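Local coordinates for protein caprin-2 (Danio rerio, PDB 4OUS) that probably takes part in canonical Wnt signalling and carries a C1q domain that assembles as a trimer, at residues Y53-H58 against A98-F103; L4-S9 against G43-P48; L72-E77 against Q104-W109; A10-N15 against Q23-D28. The protein carries 1 engineered substitution. All blocks are in the same frame, centred on the assembly; numbering follows the deposited sequence. Where two conformers were deposited one is given.

Contact 1 (Y53-H58 against A98-F103)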
loop_
_atom_site.group_PDB
_atom_site.type_symbol
_atom_site.label_atom_id
_atom_site.label_comp_id
_atom_site.label_asym_id
_atom_site.label_seq_id
_atom_site.Cartn_x
_atom_site.Cartn_y
_atom_site.Cartn_z
ATOM N N TYR A 53 13.664 7.767 -2.337
ATOM C CA TYR A 53 12.756 7.100 -3.263
ATOM C C TYR A 53 11.700 6.311 -2.497
ATOM O O TYR A 53 12.002 5.726 -1.458
ATOM C CB TYR A 53 13.534 6.153 -4.187
ATOM C CG TYR A 53 14.448 6.850 -5.174
ATOM C CD1 TYR A 53 14.096 6.956 -6.512
ATOM C CD2 TYR A 53 15.662 7.403 -4.774
ATOM C CE1 TYR A 53 14.918 7.592 -7.427
ATOM C CE2 TYR A 53 16.493 8.049 -5.686
ATOM C CZ TYR A 53 16.113 8.138 -7.015
ATOM O OH TYR A 53 16.911 8.768 -7.944
ATOM N N VAL A 54 10.482 6.280 -3.024
ATOM C CA VAL A 54 9.376 5.525 -2.453
ATOM C C VAL A 54 9.136 4.283 -3.298
ATOM O O VAL A 54 9.104 4.376 -4.522
ATOM C CB VAL A 54 8.095 6.378 -2.416
ATOM C CG1 VAL A 54 6.922 5.576 -1.873
ATOM C CG2 VAL A 54 8.318 7.643 -1.607
ATOM N N PHE A 55 8.966 3.134 -2.641
ATOM C CA PHE A 55 8.634 1.874 -3.310
ATOM C C PHE A 55 7.389 1.266 -2.701
ATOM O O PHE A 55 7.182 1.359 -1.494
ATOM C CB PHE A 55 9.791 0.881 -3.206
ATOM C CG PHE A 55 11.027 1.371 -3.868
ATOM C CD1 PHE A 55 11.986 2.065 -3.145
ATOM C CD2 PHE A 55 11.200 1.214 -5.232
ATOM C CE1 PHE A 55 13.110 2.571 -3.765
ATOM C CE2 PHE A 55 12.318 1.715 -5.855
ATOM C CZ PHE A 55 13.278 2.398 -5.124
ATOM N N ILE A 56 6.571 0.630 -3.534
ATOM C CA ILE A 56 5.368 -0.067 -3.095
ATOM C C ILE A 56 5.258 -1.357 -3.908
ATOM O O ILE A 56 5.575 -1.366 -5.107
ATOM C CB ILE A 56 4.084 0.789 -3.299
ATOM C CG1 ILE A 56 4.254 2.221 -2.790
ATOM C CG2 ILE A 56 2.875 0.112 -2.661
ATOM C CD1 ILE A 56 3.061 3.119 -3.078
ATOM N N PHE A 57 4.807 -2.450 -3.297
ATOM C CA PHE A 57 4.561 -3.666 -4.057
ATOM C C PHE A 57 3.379 -4.428 -3.488
ATOM O O PHE A 57 3.093 -4.355 -2.292
ATOM C CB PHE A 57 5.812 -4.562 -4.111
ATOM C CG PHE A 57 6.255 -5.110 -2.782
ATOM C CD1 PHE A 57 5.767 -6.324 -2.322
ATOM C CD2 PHE A 57 7.192 -4.442 -2.013
ATOM C CE1 PHE A 57 6.187 -6.851 -1.108
ATOM C CE2 PHE A 57 7.612 -4.973 -0.798
ATOM C CZ PHE A 57 7.112 -6.175 -0.355
ATOM N N HIS A 58 2.708 -5.164 -4.372
ATOM C CA HIS A 58 1.571 -6.014 -4.048
ATOM C C HIS A 58 1.728 -7.284 -4.861
ATOM O O HIS A 58 1.672 -7.211 -6.092
ATOM C CB HIS A 58 0.244 -5.340 -4.406
ATOM C CG HIS A 58 -0.124 -4.197 -3.517
ATOM N ND1 HIS A 58 0.318 -2.906 -3.714
ATOM C CD2 HIS A 58 -0.914 -4.167 -2.421
ATOM C CE1 HIS A 58 -0.184 -2.132 -2.768
ATOM N NE2 HIS A 58 -0.938 -2.870 -1.974
ATOM N N ALA A 98 8.355 1.112 1.215
ATOM C CA ALA A 98 9.483 1.697 1.929
ATOM C C ALA A 98 9.811 3.061 1.351
ATOM O O ALA A 98 9.543 3.326 0.179
ATOM C CB ALA A 98 10.708 0.793 1.859
ATOM N N VAL A 99 10.383 3.926 2.182
ATOM C CA VAL A 99 11.034 5.133 1.692
ATOM C C VAL A 99 12.516 4.976 1.987
ATOM O O VAL A 99 12.912 4.866 3.149
ATOM C CB VAL A 99 10.500 6.423 2.341
ATOM C CG1 VAL A 99 11.103 7.642 1.647
ATOM C CG2 VAL A 99 8.984 6.458 2.282
ATOM N N LEU A 100 13.324 4.943 0.932
ATOM C CA LEU A 100 14.738 4.623 1.051
ATOM C C LEU A 100 15.625 5.735 0.539
ATOM O O LEU A 100 15.336 6.353 -0.485
ATOM C CB LEU A 100 15.073 3.354 0.273
ATOM C CG LEU A 100 14.302 2.083 0.620
ATOM C CD1 LEU A 100 14.755 0.956 -0.290
ATOM C CD2 LEU A 100 14.480 1.706 2.083
ATOM N N GLN A 101 16.728 5.955 1.248
ATOM C CA GLN A 101 17.805 6.806 0.779
ATOM C C GLN A 101 18.695 5.984 -0.136
ATOM O O GLN A 101 19.333 5.033 0.315
ATOM C CB GLN A 101 18.611 7.352 1.958
ATOM C CG GLN A 101 19.800 8.202 1.559
ATOM C CD GLN A 101 19.382 9.516 0.939
ATOM O OE1 GLN A 101 18.535 10.229 1.478
ATOM N NE2 GLN A 101 19.968 9.841 -0.206
ATOM N N LEU A 102 18.742 6.344 -1.414
ATOM C CA LEU A 102 19.551 5.617 -2.383
ATOM C C LEU A 102 20.710 6.467 -2.865
ATOM O O LEU A 102 20.635 7.695 -2.876
ATOM C CB LEU A 102 18.716 5.183 -3.585
ATOM C CG LEU A 102 17.506 4.292 -3.314
ATOM C CD1 LEU A 102 16.822 3.967 -4.628
ATOM C CD2 LEU A 102 17.903 3.024 -2.582
ATOM N N PHE A 103 21.777 5.791 -3.273
ATOM C CA PHE A 103 22.896 6.427 -3.946
ATOM C C PHE A 103 22.883 6.024 -5.398
ATOM O O PHE A 103 22.439 4.924 -5.729
ATOM C CB PHE A 103 24.213 6.030 -3.297
ATOM C CG PHE A 103 24.357 6.533 -1.904
ATOM C CD1 PHE A 103 25.012 7.727 -1.657
ATOM C CD2 PHE A 103 23.822 5.828 -0.838
ATOM C CE1 PHE A 103 25.142 8.207 -0.369
ATOM C CE2 PHE A 103 23.951 6.300 0.453
ATOM C CZ PHE A 103 24.611 7.493 0.687
#
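Two antiparallel strands of the five-stranded sheet of the C1q jelly-roll meet here, with Tyr53 facing Leu100 and Phe55 facing Ala98 as hydrogen-bonded pairs and Val54 facing Val99 as the non-hydrogen-bonded pair between them. Leu100 N reaches Tyr53 O at 2.8 Å and Phe55 N reaches Ala98 O at 2.9 Å, the latter nearly straight at 170°, while the return bond from Ala98 N to Phe55 O is less so. The short strand segments run 142° apart, a marked twist, yet the pairing goes on past this point, where Phe57 bonds with Asn96. On the face bearing the aromatic rings, Leu102 CD1 serves both of them. Leu102 CG lies anti to its carbonyl carbon (chi1 -58°), which carries CD1 to within 3.6 Å of Tyr53 CD2 and 3.9 Å of Phe55 CZ, the latter at the ring edge and in its plane. Leu100 CD1 adds a contact of 4.1 Å to Phe55 CD1. On the other face Val54 CG2 and Val99 CG2 are 4.1 Å apart. Strand 125-134 flanks 51-60 on its other side, Val108 of strand 107-114 packs on Phe55 and Leu102 across the sandwich, and Phe130 of a second subunit packs on Val54.

Contact 2 (L4-S9 against G43-P48)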
loop_
_atom_site.group_PDB
_atom_site.type_symbol
_atom_site.label_atom_id
_atom_site.label_comp_id
_atom_site.label_asym_id
_atom_site.label_seq_id
_atom_site.Cartn_x
_atom_site.Cartn_y
_atom_site.Cartn_z
ATOM N N LEU A 4 15.062 15.846 -12.055
ATOM C CA LEU A 4 14.793 14.581 -12.726
ATOM C C LEU A 4 13.377 14.089 -12.447
ATOM O O LEU A 4 12.841 14.304 -11.362
ATOM C CB LEU A 4 15.807 13.519 -12.290
ATOM C CG LEU A 4 16.758 12.983 -13.361
ATOM C CD1 LEU A 4 17.855 12.137 -12.729
ATOM C CD2 LEU A 4 15.995 12.183 -14.404
ATOM N N ARG A 5 12.772 13.439 -13.435
ATOM C CA ARG A 5 11.508 12.748 -13.231
ATOM C C ARG A 5 11.769 11.258 -13.336
ATOM O O ARG A 5 12.176 10.766 -14.388
ATOM C CB ARG A 5 10.461 13.204 -14.243
ATOM C CG ARG A 5 10.140 14.685 -14.132
ATOM C CD ARG A 5 8.982 15.092 -15.022
ATOM N NE ARG A 5 8.481 16.416 -14.661
ATOM C CZ ARG A 5 7.476 17.029 -15.277
ATOM N NH1 ARG A 5 6.861 16.442 -16.294
ATOM N NH2 ARG A 5 7.090 18.233 -14.878
ATOM N N VAL A 6 11.581 10.546 -12.232
ATOM C CA VAL A 6 11.909 9.135 -12.188
ATOM C C VAL A 6 10.769 8.390 -11.507
ATOM O O VAL A 6 10.474 8.631 -10.331
ATOM C CB VAL A 6 13.226 8.877 -11.424
ATOM C CG1 VAL A 6 13.605 7.405 -11.504
ATOM C CG2 VAL A 6 14.355 9.754 -11.953
ATOM N N ALA A 7 10.115 7.496 -12.240
ATOM C CA ALA A 7 9.014 6.717 -11.695
ATOM C C ALA A 7 8.769 5.517 -12.572
ATOM O O ALA A 7 8.827 5.617 -13.794
ATOM C CB ALA A 7 7.749 7.561 -11.591
ATOM N N PHE A 8 8.479 4.375 -11.961
ATOM C CA PHE A 8 8.086 3.205 -12.725
ATOM C C PHE A 8 6.903 2.538 -12.054
ATOM O O PHE A 8 6.695 2.671 -10.839
ATOM C CB PHE A 8 9.241 2.202 -12.889
ATOM C CG PHE A 8 9.632 1.514 -11.617
ATOM C CD1 PHE A 8 9.085 0.291 -11.270
ATOM C CD2 PHE A 8 10.549 2.097 -10.762
ATOM C CE1 PHE A 8 9.441 -0.325 -10.083
ATOM C CE2 PHE A 8 10.914 1.483 -9.587
ATOM C CZ PHE A 8 10.356 0.271 -9.246
ATOM N N SER A 9 6.141 1.801 -12.850
ATOM C CA SER A 9 5.031 1.038 -12.325
ATOM C C SER A 9 4.907 -0.205 -13.183
ATOM O O SER A 9 4.577 -0.115 -14.370
ATOM C CB SER A 9 3.761 1.878 -12.328
ATOM O OG SER A 9 2.767 1.287 -11.518
ATOM N N GLY A 43 14.088 -7.249 -13.264
ATOM C CA GLY A 43 13.226 -6.751 -12.211
ATOM C C GLY A 43 13.877 -5.675 -11.357
ATOM O O GLY A 43 13.347 -5.327 -10.299
ATOM N N ARG A 44 15.009 -5.139 -11.810
ATOM C CA ARG A 44 15.750 -4.167 -11.013
ATOM C C ARG A 44 15.522 -2.726 -11.443
ATOM O O ARG A 44 15.568 -2.388 -12.634
ATOM C CB ARG A 44 17.253 -4.465 -11.058
ATOM C CG ARG A 44 17.639 -5.782 -10.392
ATOM C CD ARG A 44 19.116 -6.106 -10.574
ATOM N NE ARG A 44 19.516 -7.238 -9.740
ATOM C CZ ARG A 44 20.241 -7.129 -8.631
ATOM N NH1 ARG A 44 20.662 -5.940 -8.225
ATOM N NH2 ARG A 44 20.550 -8.212 -7.930
ATOM N N PHE A 45 15.292 -1.885 -10.442
ATOM C CA PHE A 45 15.363 -0.438 -10.577
ATOM C C PHE A 45 16.774 0.026 -10.251
ATOM O O PHE A 45 17.301 -0.328 -9.198
ATOM C CB PHE A 45 14.366 0.224 -9.629
ATOM C CG PHE A 45 14.502 1.716 -9.557
ATOM C CD1 PHE A 45 13.988 2.515 -10.560
ATOM C CD2 PHE A 45 15.147 2.319 -8.493
ATOM C CE1 PHE A 45 14.105 3.893 -10.501
ATOM C CE2 PHE A 45 15.264 3.698 -8.425
ATOM C CZ PHE A 45 14.744 4.483 -9.432
ATOM N N THR A 46 17.380 0.811 -11.134
ATOM C CA THR A 46 18.690 1.382 -10.851
ATOM C C THR A 46 18.542 2.856 -10.519
ATOM O O THR A 46 17.915 3.611 -11.263
ATOM C CB THR A 46 19.644 1.197 -12.036
ATOM O OG1 THR A 46 19.798 -0.203 -12.290
ATOM C CG2 THR A 46 21.010 1.788 -11.726
ATOM N N CYS A 47 19.115 3.264 -9.393
ATOM C CA CYS A 47 19.060 4.656 -8.981
ATOM C C CYS A 47 19.889 5.539 -9.909
ATOM O O CYS A 47 21.093 5.330 -10.032
ATOM C CB CYS A 47 19.566 4.791 -7.550
ATOM S SG CYS A 47 19.665 6.473 -6.970
ATOM N N PRO A 48 19.258 6.540 -10.547
ATOM C CA PRO A 48 20.003 7.425 -11.452
ATOM C C PRO A 48 20.597 8.648 -10.764
ATOM O O PRO A 48 21.408 9.352 -11.363
ATOM C CB PRO A 48 18.937 7.863 -12.449
ATOM C CG PRO A 48 17.697 7.933 -11.615
ATOM C CD PRO A 48 17.805 6.785 -10.628
#
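Ser9 OG, one residue past the Phe8 ring that packs on Phe45, is gripped by two groups: Ser128 OG of its own chain and the backbone N of Val99 of a neighbouring subunit. Between 4-9 and 43-48 themselves there are no hydrogen bonds, and the nearest CA pairs, Val6 with Pro48 and Phe8 with Phe45, stand 8.3 Å and 8.4 Å apart, so the contact is made by side chains alone. Phe8 and Phe45 lie with planes only 25° apart but slid so far that the rings barely overlap, their centroids 5.2 Å apart. The nearest atoms are Phe8 CE2 and Phe45 CD1, at 3.4 Å. Different first torsions set the two rings: Phe8 CG stands between its backbone N and carbonyl carbon (chi1 69°), whereas Phe45 CG lies anti to its N (chi1 172°). Val6 splits its two methyls between two partners. CG1 comes to the edge of the Phe45 ring, in its plane, 3.7 Å from CE1, while CG2 is 3.8 Å from Pro48 CG. Phe8 also stacks with Phe38 and meets Phe127 edge-to-face, which extends the aromatic cluster. Strand 7-12 belongs to one sheet and 44-46 to the other, and this packing of two sheets through apolar side chains forms part of the hydrophobic core, as expected for the C1q/TNF-type beta sandwich.

Contact 3 (L72-E77 against Q104-W109)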
loop_
_atom_site.group_PDB
_atom_site.type_symbol
_atom_site.label_atom_id
_atom_site.label_comp_id
_atom_site.label_asym_id
_atom_site.label_seq_id
_atom_site.Cartn_x
_atom_site.Cartn_y
_atom_site.Cartn_z
ATOM N N LEU A 72 11.865 -6.854 -0.310
ATOM C CA LEU A 72 12.341 -5.693 -1.052
ATOM C C LEU A 72 13.827 -5.539 -0.748
ATOM O O LEU A 72 14.212 -5.347 0.408
ATOM C CB LEU A 72 11.581 -4.429 -0.662
ATOM C CG LEU A 72 12.037 -3.143 -1.359
ATOM C CD1 LEU A 72 11.608 -3.099 -2.813
ATOM C CD2 LEU A 72 11.556 -1.897 -0.603
ATOM N N MET A 73 14.642 -5.673 -1.785
ATOM C CA MET A 73 16.093 -5.660 -1.690
ATOM C C MET A 73 16.657 -4.330 -2.135
ATOM O O MET A 73 16.174 -3.743 -3.107
ATOM C CB MET A 73 16.693 -6.756 -2.571
ATOM C CG MET A 73 16.094 -8.138 -2.377
ATOM S SD MET A 73 16.444 -8.855 -0.752
ATOM C CE MET A 73 18.223 -9.021 -0.836
ATOM N N ARG A 74 17.696 -3.868 -1.450
ATOM C CA ARG A 74 18.530 -2.797 -1.974
ATOM C C ARG A 74 19.935 -3.374 -2.053
ATOM O O ARG A 74 20.531 -3.736 -1.032
ATOM C CB ARG A 74 18.476 -1.544 -1.097
ATOM C CG ARG A 74 19.216 -0.348 -1.679
ATOM C CD ARG A 74 20.676 -0.289 -1.245
ATOM N NE ARG A 74 20.838 0.166 0.132
ATOM C CZ ARG A 74 21.228 -0.596 1.148
ATOM N NH1 ARG A 74 21.360 -0.049 2.350
ATOM N NH2 ARG A 74 21.482 -1.887 0.980
ATOM N N ASN A 75 20.443 -3.477 -3.277
ATOM C CA ASN A 75 21.659 -4.235 -3.567
ATOM C C ASN A 75 21.482 -5.655 -3.007
ATOM O O ASN A 75 20.594 -6.365 -3.480
ATOM C CB ASN A 75 22.896 -3.490 -3.054
ATOM C CG ASN A 75 23.066 -2.146 -3.754
ATOM O OD1 ASN A 75 22.605 -1.971 -4.885
ATOM N ND2 ASN A 75 23.709 -1.197 -3.088
ATOM N N GLU A 76 22.262 -6.076 -2.017
ATOM C CA GLU A 76 22.135 -7.442 -1.500
ATOM C C GLU A 76 21.468 -7.507 -0.116
ATOM O O GLU A 76 21.513 -8.545 0.551
ATOM C CB GLU A 76 23.520 -8.107 -1.443
ATOM C CG GLU A 76 24.443 -7.511 -0.392
ATOM C CD GLU A 76 25.912 -7.535 -0.778
ATOM O OE1 GLU A 76 26.293 -8.340 -1.651
ATOM O OE2 GLU A 76 26.684 -6.729 -0.212
ATOM N N GLU A 77 20.828 -6.419 0.302
ATOM C CA GLU A 77 20.270 -6.316 1.645
ATOM C C GLU A 77 18.743 -6.306 1.655
ATOM O O GLU A 77 18.118 -5.574 0.885
ATOM C CB GLU A 77 20.787 -5.040 2.314
ATOM C CG GLU A 77 20.344 -4.859 3.749
ATOM C CD GLU A 77 20.880 -3.587 4.385
ATOM O OE1 GLU A 77 21.628 -2.840 3.718
ATOM O OE2 GLU A 77 20.541 -3.330 5.562
ATOM N N GLN A 104 23.363 6.909 -6.265
ATOM C CA GLN A 104 23.416 6.606 -7.685
ATOM C C GLN A 104 24.076 5.249 -7.905
ATOM O O GLN A 104 25.142 4.963 -7.355
ATOM C CB GLN A 104 24.162 7.698 -8.448
ATOM C CG GLN A 104 24.157 7.475 -9.952
ATOM C CD GLN A 104 24.802 8.608 -10.719
ATOM O OE1 GLN A 104 25.065 9.676 -10.168
ATOM N NE2 GLN A 104 25.056 8.382 -12.004
ATOM N N GLY A 105 23.416 4.404 -8.686
ATOM C CA GLY A 105 23.932 3.080 -8.977
ATOM C C GLY A 105 23.341 1.976 -8.119
ATOM O O GLY A 105 23.410 0.805 -8.493
ATOM N N ASP A 106 22.774 2.326 -6.963
ATOM C CA ASP A 106 22.073 1.341 -6.144
ATOM C C ASP A 106 20.960 0.678 -6.942
ATOM O O ASP A 106 20.333 1.308 -7.802
ATOM C CB ASP A 106 21.460 1.977 -4.895
ATOM C CG ASP A 106 22.473 2.264 -3.811
ATOM O OD1 ASP A 106 23.626 1.791 -3.908
ATOM O OD2 ASP A 106 22.092 2.957 -2.842
ATOM N N GLN A 107 20.699 -0.586 -6.643
ATOM C CA GLN A 107 19.611 -1.292 -7.302
ATOM C C GLN A 107 18.576 -1.782 -6.304
ATOM O O GLN A 107 18.917 -2.285 -5.232
ATOM C CB GLN A 107 20.168 -2.445 -8.127
ATOM C CG GLN A 107 20.969 -1.943 -9.321
ATOM C CD GLN A 107 21.443 -3.053 -10.225
ATOM O OE1 GLN A 107 21.886 -4.099 -9.755
ATOM N NE2 GLN A 107 21.355 -2.834 -11.531
ATOM N N VAL A 108 17.308 -1.604 -6.653
ATOM C CA VAL A 108 16.213 -2.010 -5.794
ATOM C C VAL A 108 15.363 -3.003 -6.582
ATOM O O VAL A 108 15.079 -2.784 -7.766
ATOM C CB VAL A 108 15.387 -0.795 -5.324
ATOM C CG1 VAL A 108 14.188 -1.237 -4.505
ATOM C CG2 VAL A 108 16.264 0.160 -4.517
ATOM N N TRP A 109 14.993 -4.106 -5.943
ATOM C CA TRP A 109 14.354 -5.212 -6.638
ATOM C C TRP A 109 13.597 -6.068 -5.638
ATOM O O TRP A 109 13.808 -5.947 -4.428
ATOM C CB TRP A 109 15.394 -6.048 -7.402
ATOM C CG TRP A 109 16.585 -6.513 -6.590
ATOM C CD1 TRP A 109 17.636 -5.747 -6.160
ATOM C CD2 TRP A 109 16.852 -7.850 -6.145
ATOM N NE1 TRP A 109 18.534 -6.525 -5.474
ATOM C CE2 TRP A 109 18.076 -7.819 -5.450
ATOM C CE3 TRP A 109 16.174 -9.067 -6.268
ATOM C CZ2 TRP A 109 18.637 -8.959 -4.873
ATOM C CZ3 TRP A 109 16.735 -10.201 -5.704
ATOM C CH2 TRP A 109 17.954 -10.138 -5.012
HETATM O O HOH W 1 21.217 3.008 -0.372
#
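Backbone bonds join Met73 and Trp109 as a hydrogen-bonded antiparallel pair, Met73 N reaching Trp109 O at 2.8 Å, and Arg74 faces Val108 as the next, non-hydrogen-bonded pair. Asn75 N continues the ladder to Gln107 O. Side-chain hydrogen bonds then take over. The Asn75 amide is used at both ends: OD1 accepts from Gln107 N at 2.9 Å, and ND2 gives to Asp106 OD1 at 3.1 Å, meeting the carboxylate from above its plane, with the two flat groups turned 79° apart. Trp109 NE1 donates to Asn75 O at 2.9 Å, in the carbonyl plane and on a lone pair. Asn75 occupies the first corner (i+1) of a type II' turn, Arg74 to Glu77, which closes the beta hairpin of strands 68-74 and 77-84, consistent with its turning both backbone and amide toward 104-109. Among charged groups, both terminal nitrogens of Arg74 converge on Glu77 OE1, NH2 at 2.9 Å, a salt bridge within the turn. A water accepts from Arg74 NE and donates to Asp106 OD2, an oxygen that also receives Phe103 N. Apolar and ring contacts lie on both faces. Met73 CB makes a CH-pi contact over the five-membered ring of Trp109, 3.5 Å from its centroid, and its bent chain holds SD above the six-membered ring at a longer 4.9 Å, a Met-aromatic contact. Leu72 CD1 meets Val108 CG1 at 3.6 Å.

Contact 4 (A10-N15 against Q23-D28)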
loop_
_atom_site.group_PDB
_atom_site.type_symbol
_atom_site.label_atom_id
_atom_site.label_comp_id
_atom_site.label_asym_id
_atom_site.label_seq_id
_atom_site.Cartn_x
_atom_site.Cartn_y
_atom_site.Cartn_z
ATOM N N ALA A 10 5.221 -1.351 -12.584
ATOM C CA ALA A 10 5.362 -2.603 -13.303
ATOM C C ALA A 10 4.356 -3.633 -12.820
ATOM O O ALA A 10 3.851 -3.549 -11.692
ATOM C CB ALA A 10 6.772 -3.138 -13.149
ATOM N N ALA A 11 4.087 -4.617 -13.670
ATOM C CA ALA A 11 3.195 -5.705 -13.311
ATOM C C ALA A 11 3.676 -6.991 -13.951
ATOM O O ALA A 11 4.349 -6.977 -14.992
ATOM C CB ALA A 11 1.771 -5.408 -13.733
ATOM N N ARG A 12 3.319 -8.108 -13.334
ATOM C CA ARG A 12 3.653 -9.396 -13.897
ATOM C C ARG A 12 2.403 -10.067 -14.434
ATOM O O ARG A 12 1.409 -10.225 -13.713
ATOM C CB ARG A 12 4.342 -10.275 -12.866
ATOM C CG ARG A 12 5.442 -11.091 -13.494
ATOM C CD ARG A 12 5.881 -12.193 -12.594
ATOM N NE ARG A 12 6.159 -13.396 -13.359
ATOM C CZ ARG A 12 7.364 -13.754 -13.786
ATOM N NH1 ARG A 12 8.419 -12.990 -13.525
ATOM N NH2 ARG A 12 7.512 -14.887 -14.464
ATOM N N THR A 13 2.448 -10.455 -15.706
ATOM C CA THR A 13 1.247 -10.966 -16.359
ATOM C C THR A 13 1.302 -12.463 -16.633
ATOM O O THR A 13 0.387 -13.014 -17.240
ATOM C CB THR A 13 0.958 -10.228 -17.687
ATOM O OG1 THR A 13 1.991 -10.508 -18.636
ATOM C CG2 THR A 13 0.851 -8.730 -17.464
ATOM N N ALA A 14 2.359 -13.111 -16.160
ATOM C CA ALA A 14 2.459 -14.566 -16.185
ATOM C C ALA A 14 2.948 -15.033 -14.821
ATOM O O ALA A 14 3.615 -14.282 -14.111
ATOM C CB ALA A 14 3.399 -15.030 -17.284
ATOM N N ASN A 15 2.627 -16.267 -14.453
ATOM C CA ASN A 15 3.049 -16.787 -13.162
ATOM C C ASN A 15 4.569 -16.827 -13.032
ATOM O O ASN A 15 5.299 -16.888 -14.033
ATOM C CB ASN A 15 2.504 -18.200 -12.935
ATOM C CG ASN A 15 0.985 -18.255 -12.811
ATOM O OD1 ASN A 15 0.300 -17.240 -12.682
ATOM N ND2 ASN A 15 0.451 -19.473 -12.840
ATOM N N GLN A 23 14.891 -16.083 -5.648
ATOM C CA GLN A 23 15.086 -15.626 -7.018
ATOM C C GLN A 23 14.567 -14.214 -7.224
ATOM O O GLN A 23 13.526 -13.850 -6.683
ATOM C CB GLN A 23 14.368 -16.558 -7.994
ATOM C CG GLN A 23 14.866 -17.974 -7.939
ATOM C CD GLN A 23 16.337 -18.062 -8.275
ATOM O OE1 GLN A 23 16.775 -17.590 -9.325
ATOM N NE2 GLN A 23 17.114 -18.645 -7.373
ATOM N N PRO A 24 15.261 -13.417 -8.040
ATOM C CA PRO A 24 14.718 -12.100 -8.386
ATOM C C PRO A 24 13.435 -12.232 -9.211
ATOM O O PRO A 24 13.281 -13.180 -9.992
ATOM C CB PRO A 24 15.843 -11.464 -9.203
ATOM C CG PRO A 24 16.533 -12.629 -9.828
ATOM C CD PRO A 24 16.480 -13.731 -8.807
ATOM N N ILE A 25 12.529 -11.276 -9.038
ATOM C CA ILE A 25 11.254 -11.302 -9.738
ATOM C C ILE A 25 11.259 -10.317 -10.896
ATOM O O ILE A 25 11.311 -9.105 -10.694
ATOM C CB ILE A 25 10.082 -10.967 -8.793
ATOM C CG1 ILE A 25 10.046 -11.930 -7.606
ATOM C CG2 ILE A 25 8.760 -10.991 -9.552
ATOM C CD1 ILE A 25 9.279 -11.389 -6.411
ATOM N N ALA A 26 11.214 -10.840 -12.113
ATOM C CA ALA A 26 11.059 -10.012 -13.303
ATOM C C ALA A 26 9.624 -9.508 -13.414
ATOM O O ALA A 26 8.691 -10.180 -12.973
ATOM C CB ALA A 26 11.444 -10.805 -14.546
ATOM N N PHE A 27 9.445 -8.322 -13.988
ATOM C CA PHE A 27 8.110 -7.788 -14.249
ATOM C C PHE A 27 8.037 -7.398 -15.712
ATOM O O PHE A 27 8.744 -6.490 -16.139
ATOM C CB PHE A 27 7.799 -6.578 -13.363
ATOM C CG PHE A 27 7.560 -6.926 -11.919
ATOM C CD1 PHE A 27 8.623 -7.104 -11.053
ATOM C CD2 PHE A 27 6.272 -7.075 -11.436
ATOM C CE1 PHE A 27 8.406 -7.428 -9.734
ATOM C CE2 PHE A 27 6.046 -7.402 -10.121
ATOM C CZ PHE A 27 7.116 -7.582 -9.265
ATOM N N ASP A 28 7.188 -8.071 -16.478
ATOM C CA ASP A 28 7.193 -7.930 -17.931
ATOM C C ASP A 28 6.487 -6.680 -18.443
ATOM O O ASP A 28 6.806 -6.191 -19.535
ATOM C CB ASP A 28 6.554 -9.165 -18.573
ATOM C CG ASP A 28 5.140 -9.400 -18.083
ATOM O OD1 ASP A 28 4.982 -9.932 -16.963
ATOM O OD2 ASP A 28 4.184 -9.048 -18.808
HETATM O O HOH W 2 11.167 -13.668 -12.819
#
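This is a mainly polar crossing where the chain passes from one sheet of the beta sandwich to the other: Arg12 and Thr13 are tied to Ala26 and Asp28 of a segment passing across them, the touching parts running 92° apart. Asp28 takes Thr13 in a two-point grip. Its OD1 accepts from Thr13 N at 2.9 Å through the syn lone pair, the bond nearly straight at 167°, and OD2 accepts from Thr13 OG1 at 2.6 Å, on the syn side but somewhat out of the carboxylate plane. The torsion of Thr13 (chi1 66°) sets OG1 between the backbone N and the carbonyl carbon, which brings hydroxyl and amide to the same carboxylate. Arg12 spends its guanidinium on carbonyls instead. NE bonds to Ala14 O at 2.8 Å in the guanidinium plane, NH2 to Asn15 O, and NH1 to Ala26 O at 2.9 Å from above the carbonyl plane. NH1 also donates to a water that accepts from Ala26 N, so Ala26 is bound at both its N and its O. Ala14 N, by contrast, is buried here without a partner in the model. The apolar part lies deeper: Ala10 CB touches Phe27 CB at 3.6 Å, and the Phe27 ring presents its edge to the strand backbone, CD2 lying 3.6 Å from Ala11 C. Segment 23-28 leads from strand 23-24, paired with 107-114 in one sheet, to strand 29-34, paired with 7-12 in the other, while Phe27 packs on Phe38 and Leu110.

How the contacts relate
Contacts 1 and 3 are pairings within the two opposed sheets, and they press on each other across the sandwich through Leu102, Val108, Phe55 and Leu72. Contact 2 joins the sheets by side chains alone; its 43-48 segment pairs by backbone with 104-109 of contact 3, and its Phe45 packs on Tyr53 of contact 1. Contact 4 shares strand 7-12 with contact 2; its centre is about 17 Å from that of contact 3, though Pro24 still touches Trp109. Burial tracks chemistry: contacts 1 and 2 are buried and predominantly apolar in their side chains, whereas the partly buried contacts 3 and 4 add side-chain hydrogen bonds and a bridging water, contact 3 on top of a backbone ladder. The first two also touch other subunits.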